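Local coordinates for protein putative trimethylamine methyltransferase (Rhizobium meliloti, PDB 4YYC) that is a putative trimethylamine methyltransferase of the MttB family and probably transfers methyl groups, at residues S359-K364 with A393-G398; D410-G415 with Y460-A465; P42-R47 with M416-A421; Q60-N65 with A344-R349. One frame throughout, in Å; residues are numbered along the deposited sequence. Where two conformers were deposited one is given.

Contact 1 (S359-K364 with A393-G398); sequences SLCGSK and AGWLEG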
loop_
_atom_site.group_PDB
_atom_site.type_symbol
_atom_site.label_atom_id
_atom_site.label_comp_id
_atom_site.label_asym_id
_atom_site.label_seq_id
_atom_site.Cartn_x
_atom_site.Cartn_y
_atom_site.Cartn_z
ATOM N N SER A 359 11.176 1.404 -0.119
ATOM C CA SER A 359 10.709 0.284 -0.957
ATOM C C SER A 359 11.482 -0.975 -0.558
ATOM O O SER A 359 12.412 -1.437 -1.263
ATOM C CB SER A 359 10.861 0.642 -2.442
ATOM O OG SER A 359 10.027 1.763 -2.780
ATOM N N LEU A 360 11.165 -1.495 0.625
ATOM C CA LEU A 360 11.951 -2.584 1.231
ATOM C C LEU A 360 11.365 -3.945 0.979
ATOM O O LEU A 360 10.129 -4.088 0.969
ATOM C CB LEU A 360 11.976 -2.363 2.777
ATOM C CG LEU A 360 12.555 -1.032 3.283
ATOM C CD1 LEU A 360 12.518 -0.964 4.794
ATOM C CD2 LEU A 360 13.946 -0.771 2.722
ATOM N N CYS A 361 12.208 -4.949 0.837
ATOM C CA CYS A 361 11.794 -6.316 0.609
ATOM C C CYS A 361 12.904 -7.318 0.869
ATOM O O CYS A 361 14.108 -6.962 0.981
ATOM C CB CYS A 361 11.294 -6.477 -0.823
ATOM S SG CYS A 361 12.592 -6.234 -2.089
ATOM N N GLY A 362 12.513 -8.577 0.955
ATOM C CA GLY A 362 13.422 -9.678 1.187
ATOM C C GLY A 362 13.562 -10.613 0.004
ATOM O O GLY A 362 14.361 -11.552 0.041
ATOM N N SER A 363 12.774 -10.418 -1.040
ATOM C CA SER A 363 12.890 -11.262 -2.207
ATOM C C SER A 363 14.218 -11.176 -2.905
ATOM O O SER A 363 14.913 -10.186 -2.815
ATOM C CB SER A 363 11.810 -10.858 -3.224
ATOM O OG SER A 363 11.678 -11.846 -4.210
ATOM N N LYS A 364 14.598 -12.252 -3.604
ATOM C CA LYS A 364 15.845 -12.293 -4.357
ATOM C C LYS A 364 15.723 -11.729 -5.768
ATOM O O LYS A 364 16.728 -11.524 -6.448
ATOM C CB LYS A 364 16.396 -13.726 -4.394
ATOM C CG LYS A 364 17.249 -14.097 -3.175
ATOM C CD LYS A 364 16.650 -13.929 -1.812
ATOM C CE LYS A 364 15.485 -14.837 -1.576
ATOM N NZ LYS A 364 14.909 -14.607 -0.227
ATOM N N ALA A 393 14.228 3.508 -3.494
ATOM C CA ALA A 393 14.310 2.688 -4.724
ATOM C C ALA A 393 15.568 1.910 -4.799
ATOM O O ALA A 393 16.663 2.440 -4.463
ATOM C CB ALA A 393 14.168 3.519 -5.964
ATOM N N GLY A 394 15.470 0.701 -5.290
ATOM C CA GLY A 394 16.636 -0.116 -5.598
ATOM C C GLY A 394 16.977 -1.276 -4.679
ATOM O O GLY A 394 17.782 -2.148 -5.076
ATOM N N TRP A 395 16.448 -1.294 -3.453
ATOM C CA TRP A 395 16.746 -2.364 -2.494
ATOM C C TRP A 395 16.141 -3.701 -2.896
ATOM O O TRP A 395 14.929 -3.799 -3.173
ATOM C CB TRP A 395 16.172 -1.935 -1.150
ATOM C CG TRP A 395 16.132 -2.871 -0.009
ATOM C CD1 TRP A 395 15.429 -4.045 0.105
ATOM C CD2 TRP A 395 16.745 -2.664 1.272
ATOM N NE1 TRP A 395 15.532 -4.542 1.397
ATOM C CE2 TRP A 395 16.342 -3.722 2.119
ATOM C CE3 TRP A 395 17.618 -1.689 1.788
ATOM C CZ2 TRP A 395 16.781 -3.821 3.425
ATOM C CZ3 TRP A 395 18.021 -1.802 3.070
ATOM C CH2 TRP A 395 17.627 -2.864 3.864
ATOM N N LEU A 396 16.951 -4.746 -2.811
ATOM C CA LEU A 396 16.493 -6.090 -3.004
ATOM C C LEU A 396 17.252 -6.977 -2.017
ATOM O O LEU A 396 18.305 -6.602 -1.465
ATOM C CB LEU A 396 16.779 -6.484 -4.494
ATOM C CG LEU A 396 16.050 -7.661 -5.085
ATOM C CD1 LEU A 396 14.539 -7.487 -5.046
ATOM C CD2 LEU A 396 16.494 -7.827 -6.529
ATOM N N GLU A 397 16.730 -8.171 -1.784
ATOM C CA GLU A 397 17.411 -9.214 -1.076
ATOM C C GLU A 397 17.791 -8.742 0.322
ATOM O O GLU A 397 18.903 -8.943 0.798
ATOM C CB GLU A 397 18.625 -9.742 -1.895
ATOM C CG GLU A 397 19.045 -11.118 -1.471
ATOM C CD GLU A 397 20.340 -11.538 -2.113
ATOM O OE1 GLU A 397 20.406 -11.646 -3.374
ATOM O OE2 GLU A 397 21.326 -11.713 -1.382
ATOM N N GLY A 398 16.862 -8.081 1.003
ATOM C CA GLY A 398 17.060 -7.746 2.375
ATOM C C GLY A 398 18.161 -6.747 2.621
ATOM O O GLY A 398 18.674 -6.638 3.763
HETATM O O HOH W 1 14.272 0.379 -2.456
HETATM O O HOH W 2 19.455 -11.666 -5.921
#
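The backbones of 359-364 and 393-398 come closest at Gly362 and Gly398, whose CA atoms are 4.3 Å apart, and two backbone bonds join them there. Gly398 N donates to Cys361 O at 3.0 Å, and Glu397 N to Ser363 O at 2.9 Å. A water links Ser359 O to Trp395 N.

Cys361 O also accepts from the indole, with Trp395 NE1 at 2.8 Å. Both donors meet this oxygen in its carbonyl plane, on lone pairs. The indole bond is bent, at 137°. Trp395 has CG anti to its own N (chi1 171°), and this carries the ring to Leu360 and Cys361. Leu360 CD2 sits over one face, 3.8 Å from the centroid of the six-membered ring, a CH-pi contact. Cys361 SG lies at the edge of the five-membered ring and also touches Leu396 CD1 at 3.8 Å. The chains of Lys364 and Glu397 cross at about a right angle, Lys364 CD 3.7 Å from Glu397 CG. Lys364 NZ binds Asn468 and Asp466 of the second subunit and also Gly362 O; Glu397 pairs with Arg153.

With an alanine in place of Trp395, Cys361 O would probably lose one of its two donors and a gap would open beneath Leu360 CD2. The N-H bond, the methyl and an edge-to-face His391 probably help fix the indole; the Trp395 side chain lies about 5 Å from a bound unidentified ligand.

Contact 2 (D410-G415 with Y460-A465); sequences DQDQLG and YRSPLA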
loop_
_atom_site.group_PDB
_atom_site.type_symbol
_atom_site.label_atom_id
_atom_site.label_comp_id
_atom_site.label_asym_id
_atom_site.label_seq_id
_atom_site.Cartn_x
_atom_site.Cartn_y
_atom_site.Cartn_z
ATOM N N ASP A 410 10.729 0.810 -8.747
ATOM C CA ASP A 410 10.440 1.558 -7.538
ATOM C C ASP A 410 10.325 3.059 -7.819
ATOM O O ASP A 410 9.450 3.736 -7.260
ATOM C CB ASP A 410 11.542 1.374 -6.482
ATOM C CG ASP A 410 11.635 -0.023 -5.905
ATOM O OD1 ASP A 410 10.614 -0.743 -5.876
ATOM O OD2 ASP A 410 12.745 -0.373 -5.338
ATOM N N GLN A 411 11.219 3.603 -8.616
ATOM C CA GLN A 411 11.160 5.049 -8.865
ATOM C C GLN A 411 9.863 5.482 -9.549
ATOM O O GLN A 411 9.395 6.623 -9.366
ATOM C CB GLN A 411 12.433 5.583 -9.563
ATOM C CG GLN A 411 12.662 5.136 -10.967
ATOM C CD GLN A 411 11.856 5.864 -12.000
ATOM O OE1 GLN A 411 11.731 7.081 -11.968
ATOM N NE2 GLN A 411 11.269 5.122 -12.921
ATOM N N ASP A 412 9.310 4.581 -10.344
ATOM C CA ASP A 412 8.006 4.796 -10.959
ATOM C C ASP A 412 6.921 4.915 -9.876
ATOM O O ASP A 412 6.101 5.863 -9.880
ATOM C CB ASP A 412 7.758 3.664 -11.955
ATOM C CG ASP A 412 6.476 3.780 -12.681
ATOM O OD1 ASP A 412 6.004 4.925 -12.934
ATOM O OD2 ASP A 412 5.916 2.707 -13.031
ATOM N N GLN A 413 6.974 4.022 -8.894
ATOM C CA GLN A 413 6.090 4.106 -7.752
ATOM C C GLN A 413 6.274 5.418 -7.018
ATOM O O GLN A 413 5.300 6.026 -6.529
ATOM C CB GLN A 413 6.233 2.885 -6.821
ATOM C CG GLN A 413 5.820 1.585 -7.477
ATOM C CD GLN A 413 4.326 1.561 -7.839
ATOM O OE1 GLN A 413 3.473 1.832 -6.985
ATOM N NE2 GLN A 413 4.021 1.277 -9.088
ATOM N N LEU A 414 7.517 5.873 -6.900
ATOM C CA LEU A 414 7.745 7.144 -6.217
ATOM C C LEU A 414 7.009 8.282 -6.905
ATOM O O LEU A 414 6.541 9.209 -6.230
ATOM C CB LEU A 414 9.237 7.463 -6.077
ATOM C CG LEU A 414 10.090 6.426 -5.338
ATOM C CD1 LEU A 414 11.525 6.923 -5.367
ATOM C CD2 LEU A 414 9.610 6.181 -3.913
ATOM N N GLY A 415 6.980 8.283 -8.243
ATOM C CA GLY A 415 6.206 9.315 -8.962
ATOM C C GLY A 415 4.718 9.261 -8.608
ATOM O O GLY A 415 4.067 10.318 -8.492
ATOM N N TYR A 460 -0.994 10.899 -13.204
ATOM C CA TYR A 460 0.376 10.363 -13.372
ATOM C C TYR A 460 0.427 9.233 -14.422
ATOM O O TYR A 460 -0.499 8.437 -14.490
ATOM C CB TYR A 460 0.929 9.861 -12.014
ATOM C CG TYR A 460 2.326 9.239 -12.134
ATOM C CD1 TYR A 460 3.467 10.024 -12.156
ATOM C CD2 TYR A 460 2.480 7.863 -12.274
ATOM C CE1 TYR A 460 4.713 9.471 -12.308
ATOM C CE2 TYR A 460 3.737 7.287 -12.423
ATOM C CZ TYR A 460 4.846 8.080 -12.427
ATOM O OH TYR A 460 6.060 7.531 -12.579
ATOM N N ARG A 461 1.517 9.157 -15.213
ATOM C CA ARG A 461 1.684 8.152 -16.300
ATOM C C ARG A 461 2.944 7.293 -16.080
ATOM O O ARG A 461 4.049 7.759 -16.217
ATOM C CB ARG A 461 1.757 8.847 -17.681
ATOM N N SER A 462 2.760 6.012 -15.774
ATOM C CA SER A 462 3.909 5.112 -15.646
ATOM C C SER A 462 4.578 4.827 -16.989
ATOM O O SER A 462 3.890 4.442 -17.924
ATOM C CB SER A 462 3.462 3.781 -15.068
ATOM O OG SER A 462 4.510 2.801 -15.115
ATOM N N PRO A 463 5.908 4.967 -17.076
ATOM C CA PRO A 463 6.541 4.560 -18.331
ATOM C C PRO A 463 6.786 3.025 -18.401
ATOM O O PRO A 463 7.387 2.570 -19.403
ATOM C CB PRO A 463 7.880 5.289 -18.287
ATOM C CG PRO A 463 8.183 5.417 -16.844
ATOM C CD PRO A 463 6.846 5.711 -16.223
ATOM N N LEU A 464 6.412 2.261 -17.351
ATOM C CA LEU A 464 6.724 0.843 -17.231
ATOM C C LEU A 464 5.524 -0.083 -17.192
ATOM O O LEU A 464 5.664 -1.270 -17.534
ATOM C CB LEU A 464 7.558 0.606 -15.952
ATOM C CG LEU A 464 8.963 1.138 -16.090
ATOM C CD1 LEU A 464 9.672 1.014 -14.750
ATOM C CD2 LEU A 464 9.767 0.491 -17.193
ATOM N N ALA A 465 4.368 0.382 -16.702
ATOM C CA ALA A 465 3.165 -0.447 -16.716
ATOM C C ALA A 465 2.755 -0.798 -18.128
ATOM O O ALA A 465 2.798 0.043 -19.026
ATOM C CB ALA A 465 2.015 0.262 -16.032
#
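Two hydroxyls bind the carboxylate of Asp412, one at each oxygen. Tyr460 OH donates to Asp412 OD1 at 2.6 Å, on the anti lone pair that faces away from OD2. Asp412 OD1 lies in the ring plane at its edge, the carboxylate and ring planes 34° apart. Ser462 OG donates to Asp412 OD2 at 2.5 Å. It comes from the syn side and stands 26° out of the carboxylate plane. Asp412 reaches both because its CG is anti to the backbone N (chi1 -178°), which sends the carboxylate out from helix 404-420 toward the loop. Two short bonds of this kind would probably favour the charged form of the acid.

The serine oxygen also accepts two backbone N-H groups. Leu464 N donates to Ser462 OG at 3.0 Å, which makes an ST turn. Ala465 N donates to the same atom at 2.9 Å, which extends it to an ST motif. The turn thus fixes the hydroxyl that meets the helix. It belongs to the loop that leads into helix 470-475.

The remaining contacts are packing. The Tyr460 ring lies against Gly415, whose C is over one ring face, toward the rim. Gly415 CA is 3.7 Å from Tyr460 CE1. A CB on that glycine would point at the ring and clash with CE1. Pro463 CD touches Asp412 OD1 at 3.5 Å, and Leu464 CB stands 4.0 Å from Asp412 OD2. Beyond the pair, Pro463 and Leu464 both pack on Leu488 of helix 481-495.

Contact 3 (P42-R47 with M416-A421); sequences PYIQRR and MMQKMA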
loop_
_atom_site.group_PDB
_atom_site.type_symbol
_atom_site.label_atom_id
_atom_site.label_comp_id
_atom_site.label_asym_id
_atom_site.label_seq_id
_atom_site.Cartn_x
_atom_site.Cartn_y
_atom_site.Cartn_z
ATOM N N PRO A 42 10.612 18.850 -7.563
ATOM C CA PRO A 42 11.136 19.158 -6.239
ATOM C C PRO A 42 10.506 18.272 -5.184
ATOM O O PRO A 42 9.598 17.477 -5.474
ATOM C CB PRO A 42 10.718 20.603 -6.026
ATOM C CG PRO A 42 9.490 20.697 -6.788
ATOM C CD PRO A 42 9.636 19.836 -8.010
ATOM N N TYR A 43 11.038 18.355 -3.982
ATOM C CA TYR A 43 10.545 17.593 -2.851
ATOM C C TYR A 43 9.026 17.682 -2.724
ATOM O O TYR A 43 8.426 18.697 -3.031
ATOM C CB TYR A 43 11.236 18.014 -1.549
ATOM C CG TYR A 43 10.930 19.383 -1.062
ATOM C CD1 TYR A 43 11.648 20.483 -1.512
ATOM C CD2 TYR A 43 9.880 19.617 -0.171
ATOM C CE1 TYR A 43 11.349 21.743 -1.064
ATOM C CE2 TYR A 43 9.576 20.884 0.269
ATOM C CZ TYR A 43 10.318 21.936 -0.181
ATOM O OH TYR A 43 10.033 23.221 0.247
ATOM N N ILE A 44 8.442 16.602 -2.244
ATOM C CA ILE A 44 7.000 16.547 -2.018
ATOM C C ILE A 44 6.598 17.464 -0.853
ATOM O O ILE A 44 7.222 17.433 0.208
ATOM C CB ILE A 44 6.572 15.102 -1.651
ATOM C CG1 ILE A 44 6.742 14.180 -2.877
ATOM C CG2 ILE A 44 5.167 15.093 -1.122
ATOM C CD1 ILE A 44 6.765 12.741 -2.521
ATOM N N GLN A 45 5.526 18.236 -1.060
ATOM C CA GLN A 45 4.875 18.954 0.029
ATOM C C GLN A 45 3.519 18.287 0.194
ATOM O O GLN A 45 2.633 18.483 -0.636
ATOM C CB GLN A 45 4.695 20.436 -0.288
ATOM C CG GLN A 45 6.014 21.133 -0.337
ATOM C CD GLN A 45 5.895 22.600 -0.648
ATOM O OE1 GLN A 45 5.029 23.306 -0.097
ATOM N NE2 GLN A 45 6.787 23.094 -1.493
ATOM N N ARG A 46 3.357 17.501 1.254
ATOM C CA ARG A 46 2.114 16.751 1.458
ATOM C C ARG A 46 0.938 17.626 1.783
ATOM O O ARG A 46 1.050 18.491 2.656
ATOM C CB ARG A 46 2.275 15.697 2.584
ATOM C CG ARG A 46 3.051 14.459 2.167
ATOM C CD ARG A 46 3.336 13.549 3.346
ATOM N NE ARG A 46 4.523 14.010 4.087
ATOM C CZ ARG A 46 4.536 14.642 5.265
ATOM N NH1 ARG A 46 5.697 14.995 5.759
ATOM N NH2 ARG A 46 3.428 14.920 5.949
ATOM N N ARG A 47 -0.157 17.439 1.036
ATOM C CA ARG A 47 -1.427 18.125 1.292
ATOM C C ARG A 47 -2.379 17.167 1.984
ATOM O O ARG A 47 -3.419 17.580 2.489
ATOM C CB ARG A 47 -2.058 18.628 -0.007
ATOM C CG ARG A 47 -1.170 19.490 -0.888
ATOM C CD ARG A 47 -0.596 20.669 -0.150
ATOM N NE ARG A 47 0.114 21.552 -1.068
ATOM C CZ ARG A 47 1.132 22.322 -0.716
ATOM N NH1 ARG A 47 1.719 23.084 -1.619
ATOM N NH2 ARG A 47 1.562 22.322 0.538
HETATM N N MSE A 416 4.205 8.054 -8.379
HETATM C CA MSE A 416 2.786 7.895 -8.002
HETATM C C MSE A 416 2.596 8.464 -6.621
HETATM O O MSE A 416 1.614 9.152 -6.367
HETATM C CB MSE A 416 2.377 6.438 -8.053
HETATM C CG MSE A 416 2.301 6.069 -9.508
HETATM SE SE MSE A 416 1.705 4.176 -9.533
HETATM C CE MSE A 416 2.649 3.820 -11.263
HETATM N N MSE A 417 3.523 8.213 -5.721
HETATM C CA MSE A 417 3.424 8.743 -4.367
HETATM C C MSE A 417 3.491 10.269 -4.359
HETATM O O MSE A 417 2.747 10.939 -3.647
HETATM C CB MSE A 417 4.529 8.225 -3.440
HETATM C CG MSE A 417 4.558 6.711 -3.289
HETATM SE SE MSE A 417 2.924 5.915 -2.521
HETATM C CE MSE A 417 2.924 4.121 -3.414
ATOM N N GLN A 418 4.335 10.846 -5.212
ATOM C CA GLN A 418 4.440 12.286 -5.340
ATOM C C GLN A 418 3.104 12.887 -5.780
ATOM O O GLN A 418 2.670 13.904 -5.238
ATOM C CB GLN A 418 5.563 12.626 -6.347
ATOM C CG GLN A 418 5.732 14.094 -6.609
ATOM C CD GLN A 418 7.104 14.668 -6.331
ATOM O OE1 GLN A 418 8.126 13.987 -6.493
ATOM N NE2 GLN A 418 7.143 15.956 -6.028
ATOM N N LYS A 419 2.464 12.251 -6.732
ATOM C CA LYS A 419 1.168 12.757 -7.203
ATOM C C LYS A 419 0.079 12.565 -6.135
ATOM O O LYS A 419 -0.724 13.481 -5.901
ATOM C CB LYS A 419 0.812 12.070 -8.517
ATOM C CG LYS A 419 -0.534 12.467 -9.090
ATOM C CD LYS A 419 -0.563 13.972 -9.458
ATOM C CE LYS A 419 -1.920 14.353 -10.047
ATOM N NZ LYS A 419 -2.227 13.485 -11.225
HETATM N N MSE A 420 0.052 11.396 -5.484
HETATM C CA MSE A 420 -0.915 11.095 -4.407
HETATM C C MSE A 420 -0.876 12.138 -3.331
HETATM O O MSE A 420 -1.902 12.563 -2.786
HETATM C CB MSE A 420 -0.604 9.714 -3.802
HETATM C CG MSE A 420 -1.471 9.300 -2.611
HETATM SE SE MSE A 420 -3.159 8.677 -3.408
HETATM C CE MSE A 420 -2.263 7.038 -4.040
ATOM N N ALA A 421 0.329 12.550 -2.972
ATOM C CA ALA A 421 0.551 13.504 -1.878
ATOM C C ALA A 421 -0.111 14.833 -2.091
ATOM O O ALA A 421 -0.329 15.541 -1.109
ATOM C CB ALA A 421 2.041 13.699 -1.704
#
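The Gln418 side chain reaches out from the helix and passes obliquely over Ile44 to the backbone of Pro42. Its CB meets Ile44 CG1 and CD1, each at 4.0 Å. CG continues past Ile44 CG1. The chain is bent at chi2 (123°), and this lays the amide against the isoleucine, with Gln418 CD 3.5 Å from Ile44 CG1. At the tip the two amide atoms part. NE2 donates to Pro42 O at 2.9 Å, an almost straight bond of 171°. The acceptor lies in the amide plane, and the donor comes nearly end-on to the carbonyl. OE1 takes bonds from Ser173 and His175, so both ends of the amide are held and its flip is fixed.

Ile44 serves a second neighbour with its other branch. Its CG2 presses on Ala421 CB at 3.5 Å, a tight fit for two methyls. Ala421 CB also lies 4.1 Å from Arg46 CG, while the arginine head turns away to Thr135. The backbones join next to this: Arg47 N donates to Ala421 O at 2.9 Å.

Ile44 and Arg46 also form backbone bonds with Thr135 and Lys133, which tie the strand into its sheet. This is helix-on-strand packing: the C-terminal part of helix 404-420 lies against strand 44-45, an outer strand of a small mixed sheet with 134-137 and 388-389.

Contact 4 (Q60-N65 with A344-R349); sequences QLIERN and AQLARR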
loop_
_atom_site.group_PDB
_atom_site.type_symbol
_atom_site.label_atom_id
_atom_site.label_comp_id
_atom_site.label_asym_id
_atom_site.label_seq_id
_atom_site.Cartn_x
_atom_site.Cartn_y
_atom_site.Cartn_z
ATOM N N GLN A 60 1.225 8.565 25.164
ATOM C CA GLN A 60 1.734 8.844 26.509
ATOM C C GLN A 60 2.332 7.616 27.193
ATOM O O GLN A 60 3.307 7.715 27.913
ATOM C CB GLN A 60 0.610 9.436 27.369
ATOM C CG GLN A 60 0.310 10.870 26.987
ATOM C CD GLN A 60 -0.702 11.511 27.927
ATOM O OE1 GLN A 60 -0.723 11.221 29.104
ATOM N NE2 GLN A 60 -1.534 12.370 27.402
ATOM N N LEU A 61 1.742 6.455 26.951
ATOM C CA LEU A 61 2.233 5.219 27.527
ATOM C C LEU A 61 3.628 4.874 27.022
ATOM O O LEU A 61 4.516 4.555 27.805
ATOM C CB LEU A 61 1.244 4.110 27.206
ATOM C CG LEU A 61 1.614 2.696 27.627
ATOM C CD1 LEU A 61 1.774 2.624 29.126
ATOM C CD2 LEU A 61 0.476 1.764 27.181
ATOM N N ILE A 62 3.788 4.935 25.705
ATOM C CA ILE A 62 5.090 4.663 25.090
ATOM C C ILE A 62 6.121 5.690 25.555
ATOM O O ILE A 62 7.241 5.328 25.889
ATOM C CB ILE A 62 5.017 4.623 23.557
ATOM C CG1 ILE A 62 4.035 3.538 23.074
ATOM C CG2 ILE A 62 6.398 4.373 22.964
ATOM C CD1 ILE A 62 4.355 2.142 23.550
ATOM N N GLU A 63 5.753 6.961 25.595
ATOM C CA GLU A 63 6.670 8.025 26.030
ATOM C C GLU A 63 7.106 7.816 27.496
ATOM O O GLU A 63 8.279 7.903 27.828
ATOM C CB GLU A 63 6.028 9.407 25.801
ATOM C CG GLU A 63 5.915 9.755 24.320
ATOM C CD GLU A 63 5.039 10.948 24.000
ATOM O OE1 GLU A 63 4.124 11.269 24.786
ATOM O OE2 GLU A 63 5.189 11.512 22.901
ATOM N N ARG A 64 6.159 7.474 28.354
ATOM C CA ARG A 64 6.460 7.224 29.742
ATOM C C ARG A 64 7.389 6.015 29.899
ATOM O O ARG A 64 8.386 6.057 30.642
ATOM C CB ARG A 64 5.144 6.954 30.486
ATOM C CG ARG A 64 5.195 6.970 31.969
ATOM C CD ARG A 64 3.794 7.156 32.549
ATOM N NE ARG A 64 2.799 6.242 32.010
ATOM C CZ ARG A 64 1.696 6.566 31.325
ATOM N NH1 ARG A 64 1.353 7.820 31.057
ATOM N NH2 ARG A 64 0.897 5.599 30.918
ATOM N N ASN A 65 7.080 4.943 29.179
ATOM C CA ASN A 65 7.890 3.740 29.231
ATOM C C ASN A 65 9.307 3.958 28.688
ATOM O O ASN A 65 10.270 3.392 29.218
ATOM C CB ASN A 65 7.189 2.573 28.491
ATOM C CG ASN A 65 6.006 2.021 29.268
ATOM O OD1 ASN A 65 5.687 2.481 30.368
ATOM N ND2 ASN A 65 5.333 1.000 28.686
ATOM N N ALA A 344 6.403 7.550 13.675
ATOM C CA ALA A 344 6.179 8.876 13.080
ATOM C C ALA A 344 5.393 9.811 14.000
ATOM O O ALA A 344 5.724 11.002 14.125
ATOM C CB ALA A 344 5.456 8.740 11.749
ATOM N N GLN A 345 4.378 9.271 14.669
ATOM C CA GLN A 345 3.647 10.020 15.641
ATOM C C GLN A 345 4.552 10.490 16.766
ATOM O O GLN A 345 4.491 11.677 17.160
ATOM C CB GLN A 345 2.483 9.216 16.242
ATOM C CG GLN A 345 1.425 8.847 15.234
ATOM C CD GLN A 345 0.270 8.082 15.851
ATOM O OE1 GLN A 345 0.149 6.863 15.663
ATOM N NE2 GLN A 345 -0.531 8.779 16.621
ATOM N N LEU A 346 5.379 9.588 17.269
ATOM C CA LEU A 346 6.317 9.942 18.370
ATOM C C LEU A 346 7.343 10.969 17.941
ATOM O O LEU A 346 7.729 11.849 18.721
ATOM C CB LEU A 346 7.006 8.694 18.889
ATOM C CG LEU A 346 6.047 7.720 19.578
ATOM C CD1 LEU A 346 6.766 6.383 19.708
ATOM C CD2 LEU A 346 5.508 8.236 20.891
ATOM N N ALA A 347 7.789 10.874 16.683
ATOM C CA ALA A 347 8.736 11.856 16.128
ATOM C C ALA A 347 8.152 13.255 16.007
ATOM O O ALA A 347 8.804 14.272 16.364
ATOM C CB ALA A 347 9.248 11.363 14.778
ATOM N N ARG A 348 6.902 13.341 15.579
ATOM C CA ARG A 348 6.245 14.666 15.450
ATOM C C ARG A 348 6.110 15.284 16.824
ATOM O O ARG A 348 6.317 16.489 16.998
ATOM C CB ARG A 348 4.893 14.561 14.747
ATOM C CG ARG A 348 4.990 14.363 13.222
ATOM C CD ARG A 348 3.619 14.419 12.567
ATOM N NE ARG A 348 2.788 13.241 12.813
ATOM C CZ ARG A 348 2.849 12.096 12.139
ATOM N NH1 ARG A 348 3.699 11.917 11.147
ATOM N NH2 ARG A 348 2.026 11.107 12.482
ATOM N N ARG A 349 5.786 14.467 17.826
ATOM C CA ARG A 349 5.625 14.968 19.189
ATOM C C ARG A 349 6.950 15.353 19.817
ATOM O O ARG A 349 7.005 16.357 20.571
ATOM C CB ARG A 349 4.902 13.951 20.067
ATOM C CG ARG A 349 3.446 13.731 19.679
ATOM C CD ARG A 349 2.948 12.418 20.192
ATOM N NE ARG A 349 2.841 12.326 21.640
ATOM C CZ ARG A 349 1.744 12.669 22.329
ATOM N NH1 ARG A 349 0.647 13.139 21.716
ATOM N NH2 ARG A 349 1.734 12.503 23.630
HETATM O O HOH W 3 7.638 11.738 21.661
#
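This is a helix-helix crossing tied by a salt bridge between Glu63 and Arg349. Helix 56-73 crosses helix 334-350, which lies between strands 329-330 and 354-355 of the curled sheet. That sheet, with its mostly parallel strands, is consistent with the TIM barrel of MttB-family enzymes. The axes of the short segments 60-65 and 344-349 pass 11.2 Å apart, with a signed crossing angle of -72°.

Arg349 grips the carboxylate side-on. Its NE donates to Glu63 OE2 at 2.8 Å, and its NH2 donates to Glu63 OE1 at 2.9 Å. Both bonds are nearly straight, above 170°. The two oxygens lie in the guanidinium plane, but the nitrogens stand somewhat out of the carboxylate plane on the syn sides. The bend at chi3 (67°) turns the NE edge of the arginine to the carboxylate; NH1 is also paired with Glu56. An alanine in place of Glu63 would take away both acceptor oxygens, and Arg349 NE would probably be left without its mate and the head less firmly held.

Below the charges the contact is apolar, and Leu346 carries it. Its CD1 touches Ile62 CG2 at 3.8 Å. Its CD2 meets Glu63 CG, also at 3.8 Å, the two chains lying alongside and running opposite ways. Nearby, Gln60 CG comes to 4.0 Å from Arg349 NH2, and the Gln60 amide is bound to Glu56. A water donates to Glu63 OE2 and to Leu346 O, 2.9 Å from the latter.

Contacts 2 and 3 share helix 404-420, and contact 1 touches it at Asp410. Contacts 2 and 3 use successive parts of the helix, and their centres are about 13 Å apart. They touch where Tyr460 packs on Met416. Contact 1 joins from the start of 410-415: Gly394 N is 2.9 Å from Asp410 OD2, a probable hydrogen bond. Contacts 1 and 3 do not touch, their nearest atoms about 7 Å apart. Contact 4 stands apart, its centre about 29 Å from that of contact 1, though its nearest atoms come within about 6 Å of contact 3. Contact 1 lies next to the unidentified ligand. All four reach the second subunit through some of their residues.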